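PDB 5NGG: Blr6230 protein from Bradyrhizobium diazoefficiens USDA 110, which is a zinc-dependent metallo-beta-lactamase of subclass B3, which probably hydrolyses the beta-lactam ring of antibiotics at a two-zinc site. Local coordinates for residues V122-L130 against P175-W184; T204-G212 against F280-L291. All blocks are in the same frame, centred on the assembly; numbering follows the deposited sequence.

Contact 1. Residues V122-L130 against P175-W184. With ZN (zinc ion), chain D.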
ATOM      1  N   VAL A 122     -12.611   2.957   1.270  1.00  8.95           N
ATOM      2  CA  VAL A 122     -12.254   4.112   0.429  1.00  9.47           C
ATOM      3  C   VAL A 122     -11.057   3.735  -0.449  1.00  8.96           C
ATOM      4  O   VAL A 122     -10.059   3.235   0.073  1.00  9.77           O
ATOM      5  CB  VAL A 122     -11.873   5.294   1.325  1.00 11.49           C
ATOM      6  CG1 VAL A 122     -11.627   6.539   0.475  1.00 13.69           C
ATOM      7  CG2 VAL A 122     -12.966   5.543   2.347  1.00 13.16           C
ATOM      8  N   ALA A 123     -11.151   3.982  -1.754  1.00  8.62           N
ATOM      9  CA  ALA A 123     -10.116   3.565  -2.690  1.00  8.54           C
ATOM     10  C   ALA A 123     -10.156   4.446  -3.933  1.00  8.79           C
ATOM     11  O   ALA A 123     -11.168   5.082  -4.246  1.00 10.14           O
ATOM     12  CB  ALA A 123     -10.294   2.090  -3.070  1.00  9.77           C
ATOM     13  N   GLY A 124      -9.045   4.439  -4.662  1.00  9.50           N
ATOM     14  CA  GLY A 124      -8.940   5.165  -5.913  1.00 10.16           C
ATOM     15  C   GLY A 124      -9.995   4.716  -6.908  1.00  9.81           C
ATOM     16  O   GLY A 124     -10.202   3.514  -7.140  1.00 10.43           O
ATOM     17  N   GLU A 125     -10.622   5.686  -7.568  1.00 10.78           N
ATOM     18  CA  GLU A 125     -11.739   5.391  -8.475  1.00 11.30           C
ATOM     19  C   GLU A 125     -11.401   4.354  -9.547  1.00 10.70           C
ATOM     20  O   GLU A 125     -12.217   3.485  -9.842  1.00 11.52           O
ATOM     21  CB  GLU A 125     -12.209   6.684  -9.143  1.00 14.73           C
ATOM     22  CG  GLU A 125     -13.329   6.533 -10.166  1.00 19.30           C
ATOM     23  CD  GLU A 125     -13.766   7.869 -10.741  0.50 26.86           C
ATOM     24  OE1 GLU A 125     -14.018   8.807  -9.955  0.50 26.19           O
ATOM     25  OE2 GLU A 125     -13.860   7.979 -11.981  0.50 28.07           O
ATOM     26  N   ARG A 126     -10.203   4.413 -10.120  1.00 11.29           N
ATOM     27  CA  ARG A 126      -9.902   3.497 -11.229  1.00 11.29           C
ATOM     28  C   ARG A 126      -9.600   2.074 -10.757  1.00 10.90           C
ATOM     29  O   ARG A 126      -9.551   1.151 -11.561  1.00 12.62           O
ATOM     30  CB  ARG A 126      -8.780   4.031 -12.097  1.00 12.87           C
ATOM     31  CG  ARG A 126      -9.180   5.323 -12.822  1.00 16.98           C
ATOM     32  CD  ARG A 126      -8.407   5.520 -14.108  1.00 21.36           C
ATOM     33  NE  ARG A 126      -6.983   5.531 -13.871  1.00 22.37           N
ATOM     34  CZ  ARG A 126      -6.026   5.444 -14.792  1.00 22.00           C
ATOM     35  NH1 ARG A 126      -4.768   5.441 -14.403  1.00 21.89           N
ATOM     36  NH2 ARG A 126      -6.296   5.366 -16.090  1.00 27.26           N
ATOM     37  N   ASP A 127      -9.397   1.891  -9.451  1.00  9.66           N
ATOM     38  CA  ASP A 127      -9.297   0.548  -8.870  1.00  9.77           C
ATOM     39  C   ASP A 127     -10.639  -0.046  -8.451  1.00  9.91           C
ATOM     40  O   ASP A 127     -10.705  -1.232  -8.086  1.00 10.64           O
ATOM     41  CB  ASP A 127      -8.305   0.495  -7.697  1.00  9.29           C
ATOM     42  CG  ASP A 127      -6.847   0.219  -8.129  1.00  9.38           C
ATOM     43  OD1 ASP A 127      -6.564   0.110  -9.335  1.00 10.99           O
ATOM     44  OD2 ASP A 127      -5.986   0.151  -7.228  1.00 10.24           O
ATOM     45  N   LYS A 128     -11.703   0.746  -8.462  1.00 11.52           N
ATOM     46  CA  LYS A 128     -13.005   0.253  -8.042  1.00 12.13           C
ATOM     47  C   LYS A 128     -13.428  -1.039  -8.793  1.00 12.77           C
ATOM     48  O   LYS A 128     -13.886  -2.000  -8.152  1.00 12.33           O
ATOM     49  CB  LYS A 128     -14.056   1.354  -8.161  1.00 14.36           C
ATOM     50  CG  LYS A 128     -15.458   0.936  -7.756  1.00 14.03           C
ATOM     51  CD  LYS A 128     -16.422   2.115  -7.714  1.00 18.53           C
ATOM     52  CE  LYS A 128     -17.872   1.703  -7.473  1.00 20.10           C
ATOM     53  NZ  LYS A 128     -18.787   2.866  -7.582  0.80 27.72           N
ATOM     54  N   PRO A 129     -13.240  -1.115 -10.122  1.00 13.05           N
ATOM     55  CA  PRO A 129     -13.664  -2.365 -10.782  1.00 12.97           C
ATOM     56  C   PRO A 129     -12.878  -3.595 -10.332  1.00 11.53           C
ATOM     57  O   PRO A 129     -13.421  -4.697 -10.284  1.00 11.97           O
ATOM     58  CB  PRO A 129     -13.431  -2.100 -12.275  1.00 14.77           C
ATOM     59  CG  PRO A 129     -13.358  -0.623 -12.407  1.00 17.67           C
ATOM     60  CD  PRO A 129     -12.868  -0.075 -11.103  1.00 15.55           C
ATOM     61  N   LEU A 130     -11.600  -3.386  -9.997  1.00 10.15           N
ATOM     62  CA  LEU A 130     -10.729  -4.472  -9.515  0.70 10.34           C
ATOM     63  C   LEU A 130     -11.189  -4.962  -8.146  1.00  9.16           C
ATOM     64  O   LEU A 130     -11.300  -6.162  -7.891  1.00  9.76           O
ATOM     65  CB  LEU A 130      -9.275  -4.001  -9.425  0.70 10.65           C
ATOM     66  CG  LEU A 130      -8.427  -3.917 -10.694  0.70 11.23           C
ATOM     67  CD1 LEU A 130      -9.009  -2.995 -11.746  0.70 11.98           C
ATOM     68  CD2 LEU A 130      -7.022  -3.462 -10.310  0.70 11.45           C
ATOM     69  N   PRO A 175      -0.926   6.431 -10.264  1.00  9.99           N
ATOM     70  CA  PRO A 175      -1.146   5.203 -11.019  1.00 10.07           C
ATOM     71  C   PRO A 175       0.115   4.621 -11.642  1.00  9.71           C
ATOM     72  O   PRO A 175       1.152   5.279 -11.728  1.00 10.04           O
ATOM     73  CB  PRO A 175      -2.132   5.637 -12.110  1.00 12.13           C
ATOM     74  CG  PRO A 175      -1.781   7.074 -12.345  1.00 13.32           C
ATOM     75  CD  PRO A 175      -1.530   7.597 -10.945  1.00 11.36           C
ATOM     76  N   GLY A 176      -0.007   3.380 -12.088  1.00  9.26           N
ATOM     77  CA  GLY A 176       1.059   2.646 -12.780  1.00  9.62           C
ATOM     78  C   GLY A 176       1.045   1.225 -12.288  1.00  9.12           C
ATOM     79  O   GLY A 176       0.647   0.303 -13.010  1.00  9.73           O
ATOM     80  N   HIS A 177       1.415   1.026 -11.024  1.00  8.27           N
ATOM     81  CA  HIS A 177       1.413  -0.313 -10.471  1.00  8.15           C
ATOM     82  C   HIS A 177      -0.027  -0.904 -10.505  1.00  8.15           C
ATOM     83  O   HIS A 177      -0.197  -2.118 -10.687  1.00  7.95           O
ATOM     84  CB  HIS A 177       2.022  -0.292  -9.057  1.00  8.42           C
ATOM     85  CG  HIS A 177       2.086  -1.633  -8.412  1.00  7.58           C
ATOM     86  ND1 HIS A 177       3.105  -2.533  -8.616  1.00  7.76           N
ATOM     87  CD2 HIS A 177       1.211  -2.237  -7.590  1.00  7.41           C
ATOM     88  CE1 HIS A 177       2.856  -3.629  -7.909  1.00  7.91           C
ATOM     89  NE2 HIS A 177       1.706  -3.484  -7.292  1.00  7.49           N
ATOM     90  N   SER A 178      -1.033  -0.052 -10.301  0.70  7.96           N
ATOM     91  CA  SER A 178      -2.419  -0.371 -10.630  0.70  7.97           C
ATOM     92  C   SER A 178      -3.037   0.901 -11.200  0.70  8.15           C
ATOM     93  O   SER A 178      -2.503   1.998 -10.986  0.70  8.78           O
ATOM     94  CB  SER A 178      -3.198  -0.847  -9.396  0.70  8.16           C
ATOM     95  OG  SER A 178      -3.512   0.247  -8.535  0.70  8.35           O
ATOM     96  N   PRO A 179      -4.172   0.781 -11.897  1.00  9.24           N
ATOM     97  CA  PRO A 179      -4.743   1.990 -12.498  1.00 10.72           C
ATOM     98  C   PRO A 179      -5.242   3.027 -11.488  1.00 10.46           C
ATOM     99  O   PRO A 179      -5.226   4.228 -11.788  1.00 12.46           O
ATOM    100  CB  PRO A 179      -5.862   1.454 -13.405  1.00 13.20           C
ATOM    101  CG  PRO A 179      -6.181   0.117 -12.858  1.00 14.35           C
ATOM    102  CD  PRO A 179      -4.890  -0.435 -12.333  1.00 11.10           C
ATOM    103  N   GLY A 180      -5.685   2.554 -10.332  1.00  9.34           N
ATOM    104  CA  GLY A 180      -6.225   3.408  -9.274  1.00  9.46           C
ATOM    105  C   GLY A 180      -5.328   3.543  -8.055  1.00  9.20           C
ATOM    106  O   GLY A 180      -5.803   3.987  -7.009  1.00  9.92           O
ATOM    107  N   CYS A 181      -4.038   3.235  -8.207  1.00  8.72           N
ATOM    108  CA  CYS A 181      -3.058   3.289  -7.119  1.00  8.22           C
ATOM    109  C   CYS A 181      -3.085   4.702  -6.485  1.00  8.44           C
ATOM    110  O   CYS A 181      -2.923   5.710  -7.217  1.00  9.90           O
ATOM    111  CB  CYS A 181      -1.687   2.985  -7.746  1.00  9.91           C
ATOM    112  SG  CYS A 181      -0.383   2.205  -6.765  1.00 11.54           S
ATOM    113  N   THR A 182      -3.326   4.737  -5.172  1.00  7.96           N
ATOM    114  CA  THR A 182      -3.520   5.981  -4.432  1.00  8.38           C
ATOM    115  C   THR A 182      -2.530   6.027  -3.287  1.00  7.53           C
ATOM    116  O   THR A 182      -2.493   5.133  -2.437  1.00  8.69           O
ATOM    117  CB  THR A 182      -4.955   6.063  -3.896  1.00  9.36           C
ATOM    118  OG1 THR A 182      -5.873   5.982  -5.006  1.00 11.07           O
ATOM    119  CG2 THR A 182      -5.202   7.364  -3.144  1.00 10.20           C
ATOM    120  N   SER A 183      -1.734   7.080  -3.259  1.00  7.73           N
ATOM    121  CA  SER A 183      -0.822   7.362  -2.160  1.00  7.55           C
ATOM    122  C   SER A 183      -1.489   8.343  -1.207  1.00  7.99           C
ATOM    123  O   SER A 183      -2.067   9.330  -1.633  1.00 11.07           O
ATOM    124  CB  SER A 183       0.488   7.939  -2.695  1.00  8.57           C
ATOM    125  OG  SER A 183       1.156   6.990  -3.532  1.00  9.00           O
ATOM    126  N   TRP A 184      -1.433   8.048   0.090  1.00  7.28           N
ATOM    127  CA  TRP A 184      -2.198   8.809   1.077  1.00  7.66           C
ATOM    128  C   TRP A 184      -1.274   9.652   1.962  1.00  7.95           C
ATOM    129  O   TRP A 184      -0.343   9.122   2.559  1.00  8.31           O
ATOM    130  CB  TRP A 184      -2.971   7.830   1.958  1.00  8.01           C
ATOM    131  CG  TRP A 184      -4.066   7.086   1.268  1.00  8.14           C
ATOM    132  CD1 TRP A 184      -4.023   5.828   0.736  1.00  8.58           C
ATOM    133  CD2 TRP A 184      -5.375   7.579   1.018  1.00  8.80           C
ATOM    134  NE1 TRP A 184      -5.226   5.504   0.196  1.00  9.09           N
ATOM    135  CE2 TRP A 184      -6.087   6.557   0.360  1.00  8.51           C
ATOM    136  CE3 TRP A 184      -6.034   8.779   1.309  1.00  9.36           C
ATOM    137  CZ2 TRP A 184      -7.436   6.696   0.011  1.00  9.84           C
ATOM    138  CZ3 TRP A 184      -7.336   8.919   0.945  1.00 10.56           C
ATOM    139  CH2 TRP A 184      -8.040   7.878   0.321  1.00 10.37           C
TER
HETATM  140 ZN    ZN D 302       0.575  -4.745  -6.106  1.00  7.71          ZN
HETATM  141  O   HOH W   1       1.191  -6.129  -5.041  1.00  7.07           O

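Contact 2. Residues T204-G212 against F280-L291. With ACT (acetate ion), chain F.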
ATOM      1  N   THR A 204       6.450  -0.462  -8.342  1.00  9.04           N
ATOM      2  CA  THR A 204       7.192  -1.565  -8.929  1.00  8.92           C
ATOM      3  C   THR A 204       6.488  -2.060 -10.203  1.00  7.93           C
ATOM      4  O   THR A 204       5.262  -1.924 -10.331  1.00  8.20           O
ATOM      5  CB  THR A 204       7.319  -2.743  -7.963  1.00  9.68           C
ATOM      6  OG1 THR A 204       6.014  -3.206  -7.677  1.00  9.77           O
ATOM      7  CG2 THR A 204       8.052  -2.353  -6.667  1.00 12.17           C
ATOM      8  N   VAL A 205       7.245  -2.646 -11.128  1.00  8.88           N
ATOM      9  CA  VAL A 205       6.662  -3.291 -12.298  1.00  8.87           C
ATOM     10  C   VAL A 205       5.981  -4.611 -11.921  1.00  8.42           C
ATOM     11  O   VAL A 205       4.855  -4.882 -12.355  1.00  8.99           O
ATOM     12  CB  VAL A 205       7.712  -3.485 -13.397  1.00  9.80           C
ATOM     13  CG1 VAL A 205       7.142  -4.291 -14.551  1.00 10.92           C
ATOM     14  CG2 VAL A 205       8.176  -2.117 -13.913  1.00 11.36           C
ATOM     15  N   ALA A 206       6.670  -5.426 -11.119  1.00  9.31           N
ATOM     16  CA  ALA A 206       6.124  -6.665 -10.552  1.00  9.14           C
ATOM     17  C   ALA A 206       5.529  -7.515 -11.690  1.00  8.76           C
ATOM     18  O   ALA A 206       6.262  -7.809 -12.641  1.00 10.20           O
ATOM     19  CB  ALA A 206       5.155  -6.329  -9.420  1.00  9.49           C
ATOM     20  N   LEU A 207       4.258  -7.912 -11.619  1.00  8.64           N
ATOM     21  CA  LEU A 207       3.639  -8.802 -12.604  1.00  9.11           C
ATOM     22  C   LEU A 207       3.057  -8.062 -13.801  1.00  8.88           C
ATOM     23  O   LEU A 207       2.513  -8.697 -14.690  1.00  9.59           O
ATOM     24  CB  LEU A 207       2.545  -9.661 -11.958  1.00 11.12           C
ATOM     25  CG  LEU A 207       3.005 -10.584 -10.844  1.00 12.90           C
ATOM     26  CD1 LEU A 207       1.783 -11.320 -10.327  1.00 15.92           C
ATOM     27  CD2 LEU A 207       4.092 -11.556 -11.316  1.00 15.20           C
ATOM     28  N   ASN A 208       3.121  -6.735 -13.828  1.00  8.48           N
ATOM     29  CA  ASN A 208       2.462  -6.007 -14.911  1.00  9.15           C
ATOM     30  C   ASN A 208       3.159  -6.137 -16.267  1.00  9.36           C
ATOM     31  O   ASN A 208       4.384  -6.206 -16.357  1.00 10.03           O
ATOM     32  CB  ASN A 208       2.348  -4.532 -14.558  1.00  8.85           C
ATOM     33  CG  ASN A 208       1.366  -4.288 -13.437  1.00  8.50           C
ATOM     34  OD1 ASN A 208       0.368  -5.025 -13.269  1.00  9.31           O
ATOM     35  ND2 ASN A 208       1.593  -3.237 -12.681  1.00  9.14           N
ATOM     36  N   ARG A 209       2.338  -6.172 -17.307  1.00  9.10           N
ATOM     37  CA  ARG A 209       2.812  -6.141 -18.691  1.00  9.81           C
ATOM     38  C   ARG A 209       2.759  -4.679 -19.155  1.00 10.12           C
ATOM     39  O   ARG A 209       1.725  -4.022 -19.062  1.00 11.10           O
ATOM     40  CB  ARG A 209       1.901  -7.000 -19.562  1.00 10.61           C
ATOM     41  CG  ARG A 209       1.892  -8.468 -19.165  1.00 12.59           C
ATOM     42  CD  ARG A 209       1.233  -9.359 -20.221  1.00 13.67           C
ATOM     43  NE  ARG A 209      -0.114  -8.876 -20.519  1.00 14.14           N
ATOM     44  CZ  ARG A 209      -1.223  -9.167 -19.826  1.00 15.05           C
ATOM     45  NH1 ARG A 209      -1.218 -10.075 -18.858  1.00 17.39           N
ATOM     46  NH2 ARG A 209      -2.373  -8.577 -20.152  1.00 19.09           N
ATOM     47  N   LEU A 210       3.889  -4.201 -19.657  1.00 10.16           N
ATOM     48  CA  LEU A 210       4.050  -2.811 -20.087  1.00 10.96           C
ATOM     49  C   LEU A 210       3.827  -2.577 -21.571  1.00 12.40           C
ATOM     50  O   LEU A 210       3.471  -1.457 -21.963  1.00 15.11           O
ATOM     51  CB  LEU A 210       5.453  -2.324 -19.688  1.00 11.12           C
ATOM     52  CG  LEU A 210       5.793  -2.434 -18.190  1.00 11.03           C
ATOM     53  CD1 LEU A 210       7.235  -2.029 -17.977  1.00 11.87           C
ATOM     54  CD2 LEU A 210       4.859  -1.593 -17.338  1.00 12.03           C
ATOM     55  N   VAL A 211       4.073  -3.616 -22.366  1.00 13.47           N
ATOM     56  CA  VAL A 211       4.031  -3.559 -23.817  1.00 14.82           C
ATOM     57  C   VAL A 211       3.412  -4.854 -24.327  1.00 14.33           C
ATOM     58  O   VAL A 211       3.316  -5.833 -23.571  1.00 16.30           O
ATOM     59  CB  VAL A 211       5.444  -3.376 -24.415  1.00 17.40           C
ATOM     60  CG1 VAL A 211       5.967  -1.968 -24.137  1.00 19.18           C
ATOM     61  CG2 VAL A 211       6.420  -4.425 -23.895  1.00 19.24           C
ATOM     62  N   GLY A 212       3.028  -4.865 -25.602  1.00 16.14           N
ATOM     63  CA  GLY A 212       2.396  -6.031 -26.221  1.00 17.11           C
ATOM     64  C   GLY A 212       0.905  -5.954 -26.012  1.00 18.15           C
ATOM     65  O   GLY A 212       0.199  -5.345 -26.815  1.00 20.81           O
ATOM     66  N   PHE A 280      12.331   0.487 -13.749  1.00 11.88           N
ATOM     67  CA  PHE A 280      11.295   0.565 -14.768  1.00 11.45           C
ATOM     68  C   PHE A 280      11.913   0.541 -16.174  1.00 11.71           C
ATOM     69  O   PHE A 280      11.489  -0.219 -17.055  1.00 12.17           O
ATOM     70  CB  PHE A 280      10.448   1.826 -14.602  1.00 11.98           C
ATOM     71  CG  PHE A 280       9.334   1.920 -15.587  1.00 11.26           C
ATOM     72  CD1 PHE A 280       8.110   1.291 -15.338  1.00 10.93           C
ATOM     73  CD2 PHE A 280       9.514   2.590 -16.799  1.00 12.72           C
ATOM     74  CE1 PHE A 280       7.107   1.328 -16.286  1.00 13.27           C
ATOM     75  CE2 PHE A 280       8.505   2.627 -17.730  1.00 13.68           C
ATOM     76  CZ  PHE A 280       7.297   2.010 -17.476  1.00 13.55           C
ATOM     77  N   ASP A 281      12.928   1.361 -16.396  1.00 11.99           N
ATOM     78  CA  ASP A 281      13.598   1.375 -17.677  1.00 12.71           C
ATOM     79  C   ASP A 281      14.159  -0.012 -18.045  1.00 13.22           C
ATOM     80  O   ASP A 281      14.071  -0.443 -19.207  1.00 13.69           O
ATOM     81  CB  ASP A 281      14.747   2.377 -17.673  1.00 14.57           C
ATOM     82  CG  ASP A 281      14.288   3.825 -17.647  1.00 16.97           C
ATOM     83  OD1 ASP A 281      13.100   4.101 -17.874  1.00 20.25           O
ATOM     84  OD2 ASP A 281      15.133   4.704 -17.373  1.00 19.47           O
ATOM     85  N   LYS A 282      14.762  -0.691 -17.073  1.00 13.23           N
ATOM     86  CA  LYS A 282      15.277  -2.062 -17.297  1.00 13.91           C
ATOM     87  C   LYS A 282      14.156  -3.031 -17.702  1.00 11.72           C
ATOM     88  O   LYS A 282      14.290  -3.818 -18.645  1.00 12.32           O
ATOM     89  CB  LYS A 282      15.970  -2.578 -16.023  1.00 20.16           C
ATOM     90  CG  LYS A 282      16.538  -3.991 -16.115  1.00 21.67           C
ATOM     91  CD  LYS A 282      17.085  -4.474 -14.776  1.00 23.01           C
ATOM     92  CE  LYS A 282      17.151  -5.995 -14.710  0.50 23.11           C
ATOM     93  NZ  LYS A 282      17.479  -6.508 -13.350  0.50 23.80           N
ATOM     94  N   GLN A 283      13.059  -2.998 -16.948  1.00 10.95           N
ATOM     95  CA  GLN A 283      11.938  -3.893 -17.249  1.00 11.02           C
ATOM     96  C   GLN A 283      11.267  -3.576 -18.573  1.00 10.93           C
ATOM     97  O   GLN A 283      10.887  -4.508 -19.288  1.00 11.21           O
ATOM     98  CB  GLN A 283      10.891  -3.878 -16.146  1.00 11.95           C
ATOM     99  CG  GLN A 283      11.403  -4.247 -14.764  1.00 14.63           C
ATOM    100  CD  GLN A 283      12.236  -5.511 -14.755  1.00 16.61           C
ATOM    101  OE1 GLN A 283      11.883  -6.506 -15.384  1.00 16.23           O
ATOM    102  NE2 GLN A 283      13.336  -5.488 -14.025  1.00 21.44           N
ATOM    103  N   LEU A 284      11.108  -2.295 -18.898  1.00 11.06           N
ATOM    104  CA  LEU A 284      10.535  -1.930 -20.197  1.00 11.52           C
ATOM    105  C   LEU A 284      11.381  -2.452 -21.351  1.00 12.11           C
ATOM    106  O   LEU A 284      10.863  -3.004 -22.327  1.00 12.56           O
ATOM    107  CB  LEU A 284      10.365  -0.408 -20.289  1.00 12.19           C
ATOM    108  CG  LEU A 284       9.717   0.123 -21.550  1.00 13.89           C
ATOM    109  CD1 LEU A 284       8.306  -0.407 -21.706  1.00 15.02           C
ATOM    110  CD2 LEU A 284       9.735   1.658 -21.549  1.00 15.98           C
ATOM    111  N   ALA A 285      12.690  -2.313 -21.224  1.00 12.12           N
ATOM    112  CA  ALA A 285      13.609  -2.831 -22.245  1.00 13.46           C
ATOM    113  C   ALA A 285      13.518  -4.347 -22.347  1.00 13.35           C
ATOM    114  O   ALA A 285      13.502  -4.905 -23.448  1.00 14.23           O
ATOM    115  CB  ALA A 285      15.042  -2.396 -21.950  1.00 14.73           C
ATOM    116  N   LYS A 286      13.440  -5.015 -21.209  1.00 11.99           N
ATOM    117  CA  LYS A 286      13.358  -6.470 -21.197  1.00 12.22           C
ATOM    118  C   LYS A 286      12.079  -6.967 -21.875  1.00 11.82           C
ATOM    119  O   LYS A 286      12.096  -7.896 -22.701  1.00 12.23           O
ATOM    120  CB  LYS A 286      13.419  -6.976 -19.756  1.00 12.81           C
ATOM    121  CG  LYS A 286      13.259  -8.481 -19.593  1.00 15.33           C
ATOM    122  CD  LYS A 286      13.380  -8.869 -18.128  0.70 17.39           C
ATOM    123  CE  LYS A 286      13.009 -10.329 -17.900  0.70 17.45           C
ATOM    124  NZ  LYS A 286      13.445 -10.803 -16.562  0.70 18.29           N
ATOM    125  N   GLN A 287      10.953  -6.375 -21.495  1.00 10.96           N
ATOM    126  CA  GLN A 287       9.674  -6.780 -22.084  1.00 10.73           C
ATOM    127  C   GLN A 287       9.591  -6.438 -23.559  1.00 11.89           C
ATOM    128  O   GLN A 287       9.005  -7.189 -24.329  1.00 12.45           O
ATOM    129  CB  GLN A 287       8.523  -6.128 -21.323  1.00 10.34           C
ATOM    130  CG  GLN A 287       8.379  -6.625 -19.895  1.00 10.39           C
ATOM    131  CD  GLN A 287       7.096  -6.170 -19.240  1.00 10.42           C
ATOM    132  OE1 GLN A 287       6.133  -5.781 -19.934  1.00 12.51           O
ATOM    133  NE2 GLN A 287       7.063  -6.217 -17.900  1.00 10.96           N
ATOM    134  N   THR A 288      10.167  -5.305 -23.954  1.00 11.87           N
ATOM    135  CA  THR A 288      10.204  -4.933 -25.361  1.00 13.75           C
ATOM    136  C   THR A 288      11.009  -5.959 -26.148  1.00 14.68           C
ATOM    137  O   THR A 288      10.571  -6.403 -27.223  1.00 14.72           O
ATOM    138  CB  THR A 288      10.777  -3.519 -25.520  1.00 14.33           C
ATOM    139  OG1 THR A 288       9.903  -2.598 -24.854  1.00 15.38           O
ATOM    140  CG2 THR A 288      10.897  -3.088 -26.966  1.00 16.48           C
ATOM    141  N   ALA A 289      12.181  -6.336 -25.641  1.00 13.69           N
ATOM    142  CA  ALA A 289      12.988  -7.356 -26.330  1.00 14.92           C
ATOM    143  C   ALA A 289      12.256  -8.698 -26.418  1.00 14.60           C
ATOM    144  O   ALA A 289      12.335  -9.406 -27.420  1.00 15.78           O
ATOM    145  CB  ALA A 289      14.341  -7.537 -25.661  1.00 16.70           C
ATOM    146  N   ALA A 290      11.531  -9.049 -25.364  1.00 14.41           N
ATOM    147  CA  ALA A 290      10.783 -10.319 -25.330  1.00 15.14           C
ATOM    148  C   ALA A 290       9.638 -10.391 -26.328  1.00 15.90           C
ATOM    149  O   ALA A 290       9.231 -11.484 -26.694  1.00 16.97           O
ATOM    150  CB  ALA A 290      10.271 -10.607 -23.932  1.00 16.50           C
ATOM    151  N   LEU A 291       9.116  -9.243 -26.766  1.00 15.50           N
ATOM    152  CA  LEU A 291       8.045  -9.201 -27.766  1.00 17.45           C
ATOM    153  C   LEU A 291       8.523  -9.576 -29.155  1.00 17.37           C
ATOM    154  O   LEU A 291       7.702  -9.950 -29.995  1.00 20.92           O
ATOM    155  CB  LEU A 291       7.410  -7.808 -27.848  1.00 21.69           C
ATOM    156  CG  LEU A 291       6.436  -7.342 -26.770  0.70 28.60           C
ATOM    157  CD1 LEU A 291       5.934  -5.960 -27.155  0.70 28.68           C
ATOM    158  CD2 LEU A 291       5.269  -8.304 -26.595  0.70 28.64           C
TER
HETATM  159  C   ACT F 304       4.090  -4.368  -4.886  1.00 11.87           C
HETATM  160  O   ACT F 304       4.859  -3.470  -5.261  1.00 13.56           O
HETATM  161  OXT ACT F 304       3.035  -4.104  -4.251  1.00  8.98           O
HETATM  162  CH3 ACT F 304       4.487  -5.778  -5.202  1.00 16.36           C

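Contact 1. Residues V122-L130 against P175-W184
The guanidinium of Arg-126 has Pro-179 CB over one face, offset toward the rim, and Pro-175 CB at its edge, in plane, 3.5 Å from NH1. NE and NH1 both reach Pro-179 O, at 3.0 and 2.9 Å, but each bond is weak and strongly bent; a bend in the chain at chi3 (-57°) turns the group to that carbonyl. The stronger partner of NH1 is Asp-222 of helix 219-232, in a salt bridge. Thr-182 CG2 lies over one face of the Trp-184 indole, offset toward the rim, and Val-122 CG1 meets its CH2 obliquely at 3.8 Å. Two bonds from 175-184 hold the Asp-127 carboxylate: OD2 takes the hydroxyl of Ser-178 on its syn lone pair (OG to OD2 2.8 Å), while Gly-180 N comes to OD1 from above the carboxylate plane. In this alpha-beta/beta-alpha metallo-beta-lactamase fold, the pairing joins the 3-10 turn that follows strand 120-124 to the loop entering strand 182-190 of the other sheet. That loop carries His-177, whose NE2 binds zinc at 2.1 Å together with His-101 and His-103. A third bond to Asp-127, at OD2, comes from Ala-102 N, between the two histidines in sequence. Gly-124 CA approaches Thr-182 OG1 at 3.3 Å, the hydroxyl being donated to Gly-180 O.

Contact 2. Residues T204-G212 against F280-L291
Gln-287 meets the backbone of 204-212 with both ends of its amide: Leu-210 N donates to OE1 at 2.8 Å, nearly straight (175°) and on a lone pair, and NE2 donates to Asn-208 O at 3.1 Å. The two bonds fix the rotation of the amide and join the long C-terminal helix 268-291 to a loop beside the zinc site of the metallo-beta-lactamase fold. The side chain is extended beyond CG (chi2 -169°), which carries the amide from the helix to the loop backbone. Val-205 CG1 and Leu-210 CB lie against the amide; beyond it, Val-205 CG2 and Leu-210 CD1 come obliquely to the Phe-280 ring, at CD1 and CE1, while Val-205 also rests on the CB of Gln-283. Toward the helix C-terminus, the two branches of loop residue Val-211 part: CG1 touches Leu-284 CD1 at 3.7 Å, and CG2 packs on Gln-287 CB and Leu-291 CD1. A type II' turn from Val-205 to Asn-208 shapes the loop, and Asn-208 is held from outside by Tyr-136, Tyr-223 and His-177 O. At the loop's start Thr-204 OG1 donates to the bound acetate ion, which Ser-202 OG also holds; the distance from Thr-204 OG1 to acetate O is 2.7 Å.

In the fold
Both segments of contact 1 precede those of contact 2 in the sequence, and the centres of the two contacts lie about 20 Å apart. Contact 1 sits in the buried interior, where the seven-stranded and five-stranded sheets come together; contact 2 lies toward the periphery, centred about 22 Å from the chain centre, where helix 268-291 covers a loop between strand 193-199 and helix 219-232. They meet at the zinc ligand His-177: its ND1 is 2.8 Å from Thr-204 O and its carbonyl O 2.9 Å from Asn-208 ND2, both probable hydrogen bonds. Segment 204-212 therefore backs a first-shell ligand, consistent with a second-shell role, and a continuous series of contacts runs from the zinc site to the C-terminal helix.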